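Local structure of sucrose 6(F)-phosphate phosphorylase (Thermoanaerobacterium thermosaccharolyticum DSM 571, 6S9V) at residues P137-G140 / D141-M145; I217-I220 / G221-C224; I270-F273 / I274-F277; T363-A367 / L368-D372; D402-A405 / V406-K410. The protein is a phosphorylase of the alpha-amylase family, a family built round a closed barrel of eight parallel strands with helices packed outside it. All coordinates share one frame; numbering follows the deposited sequence.

Contact 1: P137-G140 / D141-M145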
loop_
_atom_site.group_PDB
_atom_site.type_symbol
_atom_site.label_atom_id
_atom_site.label_comp_id
_atom_site.label_asym_id
_atom_site.label_seq_id
_atom_site.Cartn_x
_atom_site.Cartn_y
_atom_site.Cartn_z
ATOM N N PRO A 137 19.337 21.976 15.507
ATOM C CA PRO A 137 18.019 21.454 15.883
ATOM C C PRO A 137 17.600 21.939 17.263
ATOM O O PRO A 137 18.428 22.163 18.150
ATOM C CB PRO A 137 18.211 19.933 15.864
ATOM C CG PRO A 137 19.664 19.727 16.043
ATOM C CD PRO A 137 20.348 20.908 15.412
ATOM N N VAL A 138 16.293 22.091 17.437
ATOM C CA VAL A 138 15.700 22.575 18.681
ATOM C C VAL A 138 14.850 21.450 19.250
ATOM O O VAL A 138 13.914 20.982 18.591
ATOM C CB VAL A 138 14.860 23.842 18.456
ATOM C CG1 VAL A 138 14.200 24.289 19.751
ATOM C CG2 VAL A 138 15.729 24.960 17.889
ATOM N N LYS A 139 15.178 21.011 20.470
ATOM C CA LYS A 139 14.505 19.846 21.033
ATOM C C LYS A 139 13.004 20.085 21.131
ATOM O O LYS A 139 12.204 19.211 20.782
ATOM C CB LYS A 139 15.062 19.504 22.415
ATOM C CG LYS A 139 14.414 18.253 23.018
ATOM C CD LYS A 139 15.224 17.644 24.160
ATOM C CE LYS A 139 15.321 18.583 25.351
ATOM N NZ LYS A 139 13.977 18.791 25.971
ATOM N N GLY A 140 12.604 21.268 21.609
ATOM C CA GLY A 140 11.191 21.557 21.756
ATOM C C GLY A 140 10.436 21.465 20.448
ATOM O O GLY A 140 9.277 21.042 20.424
ATOM N N ASP A 141 11.077 21.845 19.342
ATOM C CA ASP A 141 10.430 21.727 18.041
ATOM C C ASP A 141 10.358 20.270 17.596
ATOM O O ASP A 141 9.337 19.833 17.051
ATOM C CB ASP A 141 11.172 22.571 17.004
ATOM C CG ASP A 141 11.082 24.058 17.288
ATOM O OD1 ASP A 141 10.140 24.473 17.996
ATOM O OD2 ASP A 141 11.945 24.814 16.793
ATOM N N ILE A 142 11.430 19.504 17.821
ATOM C CA ILE A 142 11.424 18.088 17.462
ATOM C C ILE A 142 10.330 17.355 18.228
ATOM O O ILE A 142 9.666 16.457 17.694
ATOM C CB ILE A 142 12.804 17.459 17.734
ATOM C CG1 ILE A 142 13.914 18.193 16.976
ATOM C CG2 ILE A 142 12.789 15.987 17.363
ATOM C CD1 ILE A 142 13.680 18.309 15.492
ATOM N N GLU A 143 10.129 17.727 19.495
ATOM C CA GLU A 143 9.144 17.064 20.342
ATOM C C GLU A 143 7.725 17.213 19.813
ATOM O O GLU A 143 6.859 16.405 20.166
ATOM C CB GLU A 143 9.248 17.623 21.764
ATOM C CG GLU A 143 10.527 17.216 22.487
ATOM C CD GLU A 143 10.753 17.987 23.778
ATOM O OE1 GLU A 143 10.067 19.007 23.999
ATOM O OE2 GLU A 143 11.624 17.572 24.571
ATOM N N LYS A 144 7.463 18.219 18.976
ATOM C CA LYS A 144 6.145 18.384 18.377
ATOM C C LYS A 144 5.945 17.524 17.135
ATOM O O LYS A 144 4.827 17.469 16.605
ATOM C CB LYS A 144 5.906 19.849 18.004
ATOM C CG LYS A 144 5.932 20.820 19.175
ATOM C CD LYS A 144 5.692 22.246 18.696
ATOM C CE LYS A 144 5.796 23.254 19.834
ATOM N NZ LYS A 144 5.598 24.648 19.345
ATOM N N MET A 145 6.984 16.854 16.658
ATOM C CA MET A 145 6.913 16.178 15.375
ATOM C C MET A 145 6.481 14.730 15.536
ATOM O O MET A 145 6.728 14.090 16.560
ATOM C CB MET A 145 8.267 16.233 14.670
ATOM C CG MET A 145 8.728 17.640 14.355
ATOM S SD MET A 145 10.363 17.673 13.605
ATOM C CE MET A 145 10.605 19.448 13.504
#

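Contact 2: I217-I220 / G221-C224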
loop_
_atom_site.group_PDB
_atom_site.type_symbol
_atom_site.label_atom_id
_atom_site.label_comp_id
_atom_site.label_asym_id
_atom_site.label_seq_id
_atom_site.Cartn_x
_atom_site.Cartn_y
_atom_site.Cartn_z
ATOM N N ILE A 217 5.950 17.693 3.591
ATOM C CA ILE A 217 5.999 19.071 4.073
ATOM C C ILE A 217 6.537 19.085 5.499
ATOM O O ILE A 217 5.933 18.509 6.414
ATOM C CB ILE A 217 4.622 19.756 4.011
ATOM C CG1 ILE A 217 4.070 19.756 2.582
ATOM C CG2 ILE A 217 4.714 21.190 4.556
ATOM C CD1 ILE A 217 4.978 20.419 1.546
ATOM N N LYS A 218 7.663 19.761 5.687
ATOM C CA LYS A 218 8.221 20.017 7.007
ATOM C C LYS A 218 7.941 21.468 7.367
ATOM O O LYS A 218 8.185 22.370 6.558
ATOM C CB LYS A 218 9.722 19.745 7.046
ATOM C CG LYS A 218 10.103 18.263 7.068
ATOM C CD LYS A 218 9.761 17.579 5.756
ATOM C CE LYS A 218 10.419 16.222 5.669
ATOM N NZ LYS A 218 10.002 15.475 4.463
ATOM N N LYS A 219 7.409 21.688 8.563
ATOM C CA LYS A 219 7.166 23.045 9.042
ATOM C C LYS A 219 7.382 23.063 10.545
ATOM O O LYS A 219 6.702 22.332 11.272
ATOM C CB LYS A 219 5.749 23.513 8.695
ATOM C CG LYS A 219 5.450 24.963 9.079
ATOM C CD LYS A 219 3.978 25.307 8.872
ATOM C CE LYS A 219 3.685 25.700 7.430
ATOM N NZ LYS A 219 2.369 26.389 7.286
ATOM N N ILE A 220 8.306 23.908 11.008
ATOM C CA ILE A 220 8.578 23.992 12.436
ATOM C C ILE A 220 7.317 24.447 13.153
ATOM O O ILE A 220 6.607 25.353 12.696
ATOM C CB ILE A 220 9.748 24.947 12.717
ATOM C CG1 ILE A 220 11.041 24.416 12.092
ATOM C CG2 ILE A 220 9.932 25.141 14.218
ATOM C CD1 ILE A 220 11.379 22.991 12.473
ATOM N N GLY A 221 7.034 23.820 14.290
ATOM C CA GLY A 221 5.828 24.090 15.038
ATOM C C GLY A 221 4.675 23.161 14.737
ATOM O O GLY A 221 3.682 23.171 15.481
ATOM N N THR A 222 4.774 22.349 13.688
ATOM C CA THR A 222 3.752 21.375 13.341
ATOM C C THR A 222 4.288 19.968 13.573
ATOM O O THR A 222 5.475 19.767 13.861
ATOM C CB THR A 222 3.317 21.513 11.877
ATOM O OG1 THR A 222 4.314 20.930 11.024
ATOM C CG2 THR A 222 3.134 22.963 11.489
ATOM N N SER A 223 3.399 18.983 13.405
ATOM C CA SER A 223 3.803 17.584 13.476
ATOM C C SER A 223 4.677 17.178 12.301
ATOM O O SER A 223 5.323 16.127 12.353
ATOM C CB SER A 223 2.571 16.677 13.506
ATOM O OG SER A 223 1.859 16.777 12.287
ATOM N N CYS A 224 4.699 17.983 11.240
ATOM C CA CYS A 224 5.352 17.629 9.985
ATOM C C CYS A 224 4.725 16.390 9.359
ATOM O O CYS A 224 5.394 15.643 8.636
ATOM C CB CYS A 224 6.853 17.432 10.182
ATOM S SG CYS A 224 7.656 18.946 10.751
#

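Contact 3: I270-F273 / I274-F277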
loop_
_atom_site.group_PDB
_atom_site.type_symbol
_atom_site.label_atom_id
_atom_site.label_comp_id
_atom_site.label_asym_id
_atom_site.label_seq_id
_atom_site.Cartn_x
_atom_site.Cartn_y
_atom_site.Cartn_z
ATOM N N ILE A 270 -7.152 6.948 -2.985
ATOM C CA ILE A 270 -6.580 6.555 -1.704
ATOM C C ILE A 270 -6.668 5.043 -1.541
ATOM O O ILE A 270 -7.380 4.346 -2.265
ATOM C CB ILE A 270 -7.275 7.241 -0.507
ATOM C CG1 ILE A 270 -8.754 6.839 -0.450
ATOM C CG2 ILE A 270 -7.121 8.759 -0.597
ATOM C CD1 ILE A 270 -9.457 7.247 0.833
ATOM N N TYR A 271 -5.950 4.554 -0.531
ATOM C CA TYR A 271 -6.062 3.174 -0.096
ATOM C C TYR A 271 -7.115 3.055 0.996
ATOM O O TYR A 271 -7.216 3.913 1.877
ATOM C CB TYR A 271 -4.740 2.659 0.462
ATOM C CG TYR A 271 -3.700 2.313 -0.565
ATOM C CD1 TYR A 271 -3.794 1.136 -1.299
ATOM C CD2 TYR A 271 -2.609 3.140 -0.778
ATOM C CE1 TYR A 271 -2.832 0.802 -2.231
ATOM C CE2 TYR A 271 -1.645 2.819 -1.709
ATOM C CZ TYR A 271 -1.760 1.645 -2.430
ATOM O OH TYR A 271 -0.806 1.317 -3.360
ATOM N N ASP A 272 -7.858 1.961 0.970
ATOM C CA ASP A 272 -8.806 1.670 2.039
ATOM C C ASP A 272 -8.032 1.011 3.178
ATOM O O ASP A 272 -7.837 -0.201 3.201
ATOM C CB ASP A 272 -9.934 0.780 1.534
ATOM C CG ASP A 272 -11.073 0.671 2.535
ATOM O OD1 ASP A 272 -10.811 0.842 3.742
ATOM O OD2 ASP A 272 -12.228 0.437 2.115
ATOM N N PHE A 273 -7.564 1.826 4.123
ATOM C CA PHE A 273 -6.808 1.322 5.267
ATOM C C PHE A 273 -7.686 1.007 6.474
ATOM O O PHE A 273 -7.157 0.634 7.532
ATOM C CB PHE A 273 -5.720 2.324 5.655
ATOM C CG PHE A 273 -4.525 2.338 4.708
ATOM C CD1 PHE A 273 -3.969 1.153 4.221
ATOM C CD2 PHE A 273 -3.969 3.541 4.306
ATOM C CE1 PHE A 273 -2.874 1.174 3.367
ATOM C CE2 PHE A 273 -2.875 3.572 3.450
ATOM C CZ PHE A 273 -2.327 2.393 2.977
ATOM N N ILE A 274 -9.000 1.133 6.342
ATOM C CA ILE A 274 -9.937 0.808 7.418
ATOM C C ILE A 274 -10.493 -0.600 7.235
ATOM O O ILE A 274 -10.745 -1.308 8.224
ATOM C CB ILE A 274 -11.063 1.850 7.471
ATOM C CG1 ILE A 274 -10.513 3.198 7.943
ATOM C CG2 ILE A 274 -12.187 1.407 8.395
ATOM C CD1 ILE A 274 -11.412 4.371 7.627
ATOM N N LEU A 275 -10.697 -1.017 5.985
ATOM C CA LEU A 275 -11.282 -2.330 5.730
ATOM C C LEU A 275 -10.461 -3.495 6.276
ATOM O O LEU A 275 -11.072 -4.479 6.727
ATOM C CB LEU A 275 -11.491 -2.513 4.224
ATOM C CG LEU A 275 -12.338 -3.702 3.782
ATOM C CD1 LEU A 275 -13.798 -3.538 4.154
ATOM C CD2 LEU A 275 -12.178 -3.921 2.280
ATOM N N PRO A 276 -9.124 -3.495 6.220
ATOM C CA PRO A 276 -8.392 -4.696 6.692
ATOM C C PRO A 276 -8.719 -5.065 8.134
ATOM O O PRO A 276 -9.053 -6.225 8.418
ATOM C CB PRO A 276 -6.918 -4.308 6.489
ATOM C CG PRO A 276 -6.956 -3.273 5.376
ATOM C CD PRO A 276 -8.222 -2.494 5.626
ATOM N N PHE A 277 -8.643 -4.102 9.054
ATOM C CA PHE A 277 -9.029 -4.364 10.439
ATOM C C PHE A 277 -10.522 -4.640 10.553
ATOM O O PHE A 277 -10.941 -5.525 11.309
ATOM C CB PHE A 277 -8.647 -3.170 11.324
ATOM C CG PHE A 277 -8.968 -3.368 12.788
ATOM C CD1 PHE A 277 -10.263 -3.190 13.270
ATOM C CD2 PHE A 277 -7.974 -3.718 13.680
ATOM C CE1 PHE A 277 -10.554 -3.386 14.622
ATOM C CE2 PHE A 277 -8.251 -3.912 15.026
ATOM C CZ PHE A 277 -9.532 -3.743 15.502
HETATM O O HOH W 1 -7.044 -1.696 8.932
#

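Contact 4: T363-A367 / L368-D372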
loop_
_atom_site.group_PDB
_atom_site.type_symbol
_atom_site.label_atom_id
_atom_site.label_comp_id
_atom_site.label_asym_id
_atom_site.label_seq_id
_atom_site.Cartn_x
_atom_site.Cartn_y
_atom_site.Cartn_z
ATOM N N THR A 363 0.579 -12.435 8.473
ATOM C CA THR A 363 -0.119 -12.761 7.226
ATOM C C THR A 363 -1.619 -12.779 7.505
ATOM O O THR A 363 -2.058 -13.082 8.615
ATOM C CB THR A 363 0.331 -14.097 6.619
ATOM O OG1 THR A 363 -0.221 -15.197 7.355
ATOM C CG2 THR A 363 1.851 -14.191 6.588
ATOM N N TYR A 364 -2.416 -12.403 6.502
ATOM C CA TYR A 364 -3.849 -12.292 6.756
ATOM C C TYR A 364 -4.462 -13.660 7.027
ATOM O O TYR A 364 -5.340 -13.796 7.887
ATOM C CB TYR A 364 -4.539 -11.587 5.594
ATOM C CG TYR A 364 -5.751 -10.803 6.033
ATOM C CD1 TYR A 364 -5.637 -9.477 6.437
ATOM C CD2 TYR A 364 -7.004 -11.395 6.065
ATOM C CE1 TYR A 364 -6.745 -8.759 6.849
ATOM C CE2 TYR A 364 -8.111 -10.695 6.473
ATOM C CZ TYR A 364 -7.983 -9.375 6.866
ATOM O OH TYR A 364 -9.106 -8.681 7.271
ATOM N N TYR A 365 -3.987 -14.689 6.325
ATOM C CA TYR A 365 -4.445 -16.051 6.566
ATOM C C TYR A 365 -4.117 -16.499 7.986
ATOM O O TYR A 365 -4.972 -17.076 8.671
ATOM C CB TYR A 365 -3.810 -16.963 5.517
ATOM C CG TYR A 365 -4.205 -18.417 5.559
ATOM C CD1 TYR A 365 -5.510 -18.823 5.294
ATOM C CD2 TYR A 365 -3.255 -19.394 5.808
ATOM C CE1 TYR A 365 -5.853 -20.173 5.299
ATOM C CE2 TYR A 365 -3.587 -20.733 5.818
ATOM C CZ TYR A 365 -4.882 -21.119 5.573
ATOM O OH TYR A 365 -5.194 -22.460 5.586
ATOM N N SER A 366 -2.898 -16.216 8.458
ATOM C CA SER A 366 -2.547 -16.542 9.843
ATOM C C SER A 366 -3.394 -15.745 10.833
ATOM O O SER A 366 -3.754 -16.250 11.908
ATOM C CB SER A 366 -1.062 -16.266 10.096
ATOM O OG SER A 366 -0.232 -17.239 9.487
ATOM N N ALA A 367 -3.716 -14.494 10.489
ATOM C CA ALA A 367 -4.527 -13.663 11.371
ATOM C C ALA A 367 -5.916 -14.249 11.575
ATOM O O ALA A 367 -6.517 -14.061 12.639
ATOM C CB ALA A 367 -4.632 -12.246 10.807
ATOM N N LEU A 368 -6.435 -14.968 10.582
ATOM C CA LEU A 368 -7.715 -15.656 10.682
ATOM C C LEU A 368 -7.572 -17.089 11.186
ATOM O O LEU A 368 -8.480 -17.906 10.991
ATOM C CB LEU A 368 -8.430 -15.639 9.332
ATOM C CG LEU A 368 -8.866 -14.228 8.929
ATOM C CD1 LEU A 368 -9.382 -14.209 7.484
ATOM C CD2 LEU A 368 -9.926 -13.706 9.884
ATOM N N ASN A 369 -6.452 -17.406 11.826
ATOM C CA ASN A 369 -6.228 -18.733 12.401
ATOM C C ASN A 369 -6.203 -19.813 11.324
ATOM O O ASN A 369 -6.542 -20.976 11.573
ATOM C CB ASN A 369 -7.296 -19.040 13.455
ATOM C CG ASN A 369 -6.707 -19.573 14.745
ATOM O OD1 ASN A 369 -5.514 -19.861 14.831
ATOM N ND2 ASN A 369 -7.550 -19.706 15.755
ATOM N N CYS A 370 -5.802 -19.429 10.111
ATOM C CA CYS A 370 -5.702 -20.341 8.971
ATOM C C CYS A 370 -7.037 -21.012 8.661
ATOM O O CYS A 370 -7.081 -22.100 8.080
ATOM C CB CYS A 370 -4.606 -21.392 9.192
ATOM S SG CYS A 370 -2.987 -20.672 9.547
ATOM N N ASP A 371 -8.126 -20.331 9.001
ATOM C CA ASP A 371 -9.492 -20.792 8.760
ATOM C C ASP A 371 -9.820 -20.517 7.298
ATOM O O ASP A 371 -10.153 -19.387 6.929
ATOM C CB ASP A 371 -10.437 -20.044 9.696
ATOM C CG ASP A 371 -11.880 -20.509 9.612
ATOM O OD1 ASP A 371 -12.309 -21.061 8.581
ATOM O OD2 ASP A 371 -12.621 -20.229 10.581
ATOM N N ASP A 372 -9.731 -21.556 6.459
ATOM C CA ASP A 372 -9.941 -21.387 5.021
ATOM C C ASP A 372 -11.270 -20.709 4.732
ATOM O O ASP A 372 -11.358 -19.804 3.896
ATOM C CB ASP A 372 -9.932 -22.745 4.314
ATOM C CG ASP A 372 -8.561 -23.386 4.247
ATOM O OD1 ASP A 372 -7.587 -22.811 4.760
ATOM O OD2 ASP A 372 -8.475 -24.505 3.686
#

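Contact 5: D402-A405 / V406-K410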
loop_
_atom_site.group_PDB
_atom_site.type_symbol
_atom_site.label_atom_id
_atom_site.label_comp_id
_atom_site.label_asym_id
_atom_site.label_seq_id
_atom_site.Cartn_x
_atom_site.Cartn_y
_atom_site.Cartn_z
ATOM N N ASP A 402 5.998 -16.122 8.491
ATOM C CA ASP A 402 7.367 -16.564 8.215
ATOM C C ASP A 402 8.224 -16.249 9.438
ATOM O O ASP A 402 8.905 -15.224 9.524
ATOM C CB ASP A 402 7.887 -15.892 6.948
ATOM C CG ASP A 402 9.228 -16.442 6.480
ATOM O OD1 ASP A 402 9.880 -17.196 7.229
ATOM O OD2 ASP A 402 9.621 -16.111 5.338
ATOM N N PHE A 403 8.181 -17.166 10.411
ATOM C CA PHE A 403 8.950 -16.981 11.636
ATOM C C PHE A 403 10.450 -17.089 11.387
ATOM O O PHE A 403 11.235 -16.424 12.075
ATOM C CB PHE A 403 8.522 -18.002 12.697
ATOM C CG PHE A 403 7.114 -17.820 13.171
ATOM C CD1 PHE A 403 6.715 -16.623 13.743
ATOM C CD2 PHE A 403 6.191 -18.841 13.053
ATOM C CE1 PHE A 403 5.419 -16.447 14.182
ATOM C CE2 PHE A 403 4.891 -18.672 13.492
ATOM C CZ PHE A 403 4.506 -17.473 14.059
ATOM N N GLU A 404 10.873 -17.912 10.424
ATOM C CA GLU A 404 12.300 -18.023 10.142
ATOM C C GLU A 404 12.876 -16.675 9.738
ATOM O O GLU A 404 13.933 -16.263 10.232
ATOM C CB GLU A 404 12.555 -19.045 9.031
ATOM C CG GLU A 404 14.035 -19.142 8.663
ATOM C CD GLU A 404 14.319 -20.104 7.529
ATOM O OE1 GLU A 404 13.429 -20.314 6.677
ATOM O OE2 GLU A 404 15.452 -20.631 7.485
ATOM N N ALA A 405 12.186 -15.965 8.840
ATOM C CA ALA A 405 12.665 -14.663 8.394
ATOM C C ALA A 405 12.677 -13.665 9.544
ATOM O O ALA A 405 13.553 -12.795 9.616
ATOM C CB ALA A 405 11.804 -14.154 7.240
ATOM N N VAL A 406 11.704 -13.770 10.455
ATOM C CA VAL A 406 11.687 -12.893 11.622
ATOM C C VAL A 406 12.870 -13.197 12.527
ATOM O O VAL A 406 13.586 -12.289 12.964
ATOM C CB VAL A 406 10.357 -13.032 12.385
ATOM C CG1 VAL A 406 10.416 -12.254 13.680
ATOM C CG2 VAL A 406 9.187 -12.550 11.528
ATOM N N LYS A 407 13.087 -14.479 12.834
ATOM C CA LYS A 407 14.188 -14.846 13.721
ATOM C C LYS A 407 15.536 -14.476 13.115
ATOM O O LYS A 407 16.430 -13.996 13.824
ATOM C CB LYS A 407 14.149 -16.342 14.041
ATOM C CG LYS A 407 15.226 -16.760 15.049
ATOM C CD LYS A 407 15.316 -18.266 15.247
ATOM C CE LYS A 407 14.050 -18.838 15.859
ATOM N NZ LYS A 407 14.250 -20.234 16.345
ATOM N N LYS A 408 15.711 -14.702 11.811
ATOM C CA LYS A 408 17.010 -14.462 11.190
ATOM C C LYS A 408 17.287 -12.973 11.024
ATOM O O LYS A 408 18.390 -12.502 11.329
ATOM C CB LYS A 408 17.097 -15.172 9.838
ATOM C CG LYS A 408 17.362 -16.668 9.928
ATOM C CD LYS A 408 17.881 -17.206 8.596
ATOM C CE LYS A 408 17.733 -18.718 8.482
ATOM N NZ LYS A 408 18.642 -19.451 9.407
ATOM N N THR A 409 16.305 -12.212 10.540
ATOM C CA THR A 409 16.531 -10.802 10.255
ATOM C C THR A 409 16.216 -9.896 11.434
ATOM O O THR A 409 16.634 -8.735 11.433
ATOM C CB THR A 409 15.684 -10.343 9.059
ATOM O OG1 THR A 409 14.294 -10.308 9.427
ATOM C CG2 THR A 409 15.878 -11.273 7.876
ATOM N N LYS A 410 15.484 -10.388 12.430
ATOM C CA LYS A 410 15.016 -9.562 13.538
ATOM C C LYS A 410 14.150 -8.401 13.054
ATOM O O LYS A 410 13.986 -7.406 13.767
ATOM C CB LYS A 410 16.190 -9.040 14.374
ATOM C CG LYS A 410 17.023 -10.129 15.041
ATOM C CD LYS A 410 16.186 -10.954 16.013
ATOM C CE LYS A 410 17.039 -11.937 16.801
ATOM N NZ LYS A 410 17.640 -12.985 15.935
#

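Contact 1: P137-G140 / D141-M145
V138 and I142 meet at the start of the short helix 139-142, and the packing is tightest round the carbonyl oxygen of V138. I142 N donates to V138 O over 3.0 Å with a fairly straight N-H (164°), and D141 N adds a weak bond to the same atom. I142 CG1 stands beside its own backbone N (chi1 -57°), which brings this branch to 3.2 Å from V138 O. V138 stands at the N-cap, but its side chain has no group to cap with; V138 CB merely packs against D141 OD2 at 3.5 Å. The polar partner of that carboxylate oxygen is the indole NE1 of W132.

The opposite character prevails at the exposed K139 and E143, one helical turn apart. The lysine chain bends at both chi3 and chi4, and K139 NZ reaches E143 OE2 at 3.0 Å, a salt bridge on the syn side but 34° out of the carboxylate plane. Long, charged side chains suit this exposed side.

On the buried side of the helix, I142 rests on W132 and on W168 of strand 164-168. M145, closing a type I turn, joins it on W168 and reaches I220 in the loop after strand 207-210.

Contact 2: I217-I220 / G221-C224
T222 grips the carbonyl oxygen of K219 with two donors. T222 OG1 gives its proton to K219 O over 2.8 Å, lying in the carbonyl plane on a lone pair, while T222 N donates to the same oxygen at 3.1 Å from a position tilted 30° out of that plane. The hydroxyl is used in both senses: T222 OG1 also accepts from C224 N at 3.0 Å, which makes an ST turn. This double role follows from the first torsion of the threonine (chi1 77°), which sets OG1 between the backbone N and the carbonyl carbon. A weaker polar link comes from sulfur, with K219 N donating to C224 SG at 3.5 Å.

The backbone pair between K219 and T222 closes a type II beta turn in the long loop after barrel strand 207-210. G221 takes the positive phi (94°) of that turn, where a CB would collide with the carbonyl oxygen of I220.

Packing lies farther out. T222 CG2 lies 3.6 Å from K219 CD, the two side chains crossing at a slant, and the lysine then runs on to a salt bridge with E230. C224 SG sits 3.9 Å from K218 CA. K218 itself heads away, its ammonium held by D181 and the carbonyl of Y215, while I217 and T222 both touch V227 and I220 touches W132.

Contact 3: I270-F273 / I274-F277
D272 caps the turn into helix 275-285 by bonding the backbone of I274 and L275. D272 OD1 accepts from L275 N at 2.9 Å and from I274 N at 3.2 Å. The two amides arrive differently: I274 N nearly along the C-O axis, L275 N from above the carboxylate, 45° out of its plane. With CG anti to the backbone N, chi1 -169° carries the carboxylate toward the two amides that follow. Aspartate suits the place because its short side chain can turn back on its own backbone.

A second polar link runs through water 1, which donates to F273 O at 2.7 Å and accepts from F277 N at 2.9 Å, joining the turn to the first turn of the helix.

Outside the two segments, D272 OD2 forms a salt bridge with R298, and OD1 is also hydrogen-bonded to Y294 OH.

The van der Waals contacts set carbon against oxygen. P276 CD rests 3.4 Å from D272 O; a proline, lacking an N-H, is well placed in a first helical turn. L275 CB lies 3.5 Å from D272 OD1. The ring of F273, for its part, stacks with that of H254.

Set between the sixth barrel strand, 269-271, and its helix, this buried carboxylate is ringed by donors, so its negative charge is probably well compensated and its rotation fixed.

Contact 4: T363-A367 / L368-D372
Y365 swings out from the helix with CG opposite its backbone N (chi1 -178°), and D372 turns its carboxylate beside its own backbone N (chi1 -71°), so that hydroxyl and acid meet across the turn. Y365 OH donates to D372 OD1 over 2.6 Å, nearly along the C-O axis, with that oxygen at the ring edge and the ring and carboxylate planes 31° apart. One face of the ring is taken by C370: its CA stands 3.6 Å from the Y365 ring centroid, a CH-pi contact almost over the centre. C370 SG lies obliquely, 4.4 Å from the same Y365 centroid, a sulfur-aromatic contact. The small cysteine probably lets backbone and sulfur both come close to the aromatic.

On another side of the helix, L368 CD1 approaches Y364 CE2 at 3.9 Å. The hydroxyl of Y364 is hydrogen-bonded to the carbonyl of P276, and L368 packs on L280, Y375 and A378, where a leucine suits the buried setting.

The backbone ends helix 364-367 in a Schellman motif: C370 N bonds to Y365 O at 2.9 Å and N369 N to S366 O at 2.9 Å. N369 is its C-prime residue, and asparagine tolerates the positive phi this helix terminus requires.

Contact 5: D402-A405 / V406-K410
D402 caps the surface helix 403-409, a short alpha-helix with an aspartate N-cap, and its carbonyl oxygen meets V406 N. D402 OD1 accepts from A405 N at 3.1 Å, met from above the carboxylate, 61° out of its plane, so an amide of the first turn finds an acceptor. D402 OD2 is hydrogen-bonded to ND1 of H418, and a sulfate ion lies about 3 Å from this side chain.

Main-chain bonds then satisfy the carbonyls in order. D402 O takes V406 N, and V406 CG2 also lies 3.4 Å from D402 O. F403 O takes K407 N at 2.8 Å with the straightest N-H here, 169°, E404 O takes K408 N, and V406 O takes K410 N.

A405 O receives two donors, T409 N at 3.0 Å and T409 OG1 at 2.6 Å, from opposite faces of its carbonyl plane. The threonine allows this because OG1 sits between the backbone N and the carbonyl carbon (chi1 70°), folded back on the preceding turn; the same hydroxyl accepts from E411 N.

E404 and K408 run side by side on the solvent face. Their salt bridge is long, E404 OE2 to K408 NZ 3.9 Å, and it is the hydrocarbon K408 CE that comes nearer. K410, the first residue past the helix, has positive phi, and K410 NZ curls back to donate to K407 O at 2.6 Å, in the carbonyl plane.

Contact 3 is the buried one, at the end of a barrel strand, while contacts 1 and 5 are surface helices and contacts 2 and 4 lie between. Contacts 1 and 2 touch: D141 and M145 pack on I220, joining the loop after strand 207-210 to helix 139-142 and the turn after it. Contacts 3 and 4 are joined through P276 and Y364. Contact 5 touches none of the others, though its nearest atoms come to about 5 Å from contact 4. Chemistry follows place: the exposed helices carry lysine-glutamate pairs, contact 2 relies on hydroxyl and sulfur, contact 4 combines a helix C-terminal motif with an aromatic ring packed on cysteine, and contact 3 surrounds a carboxylate with internal donors.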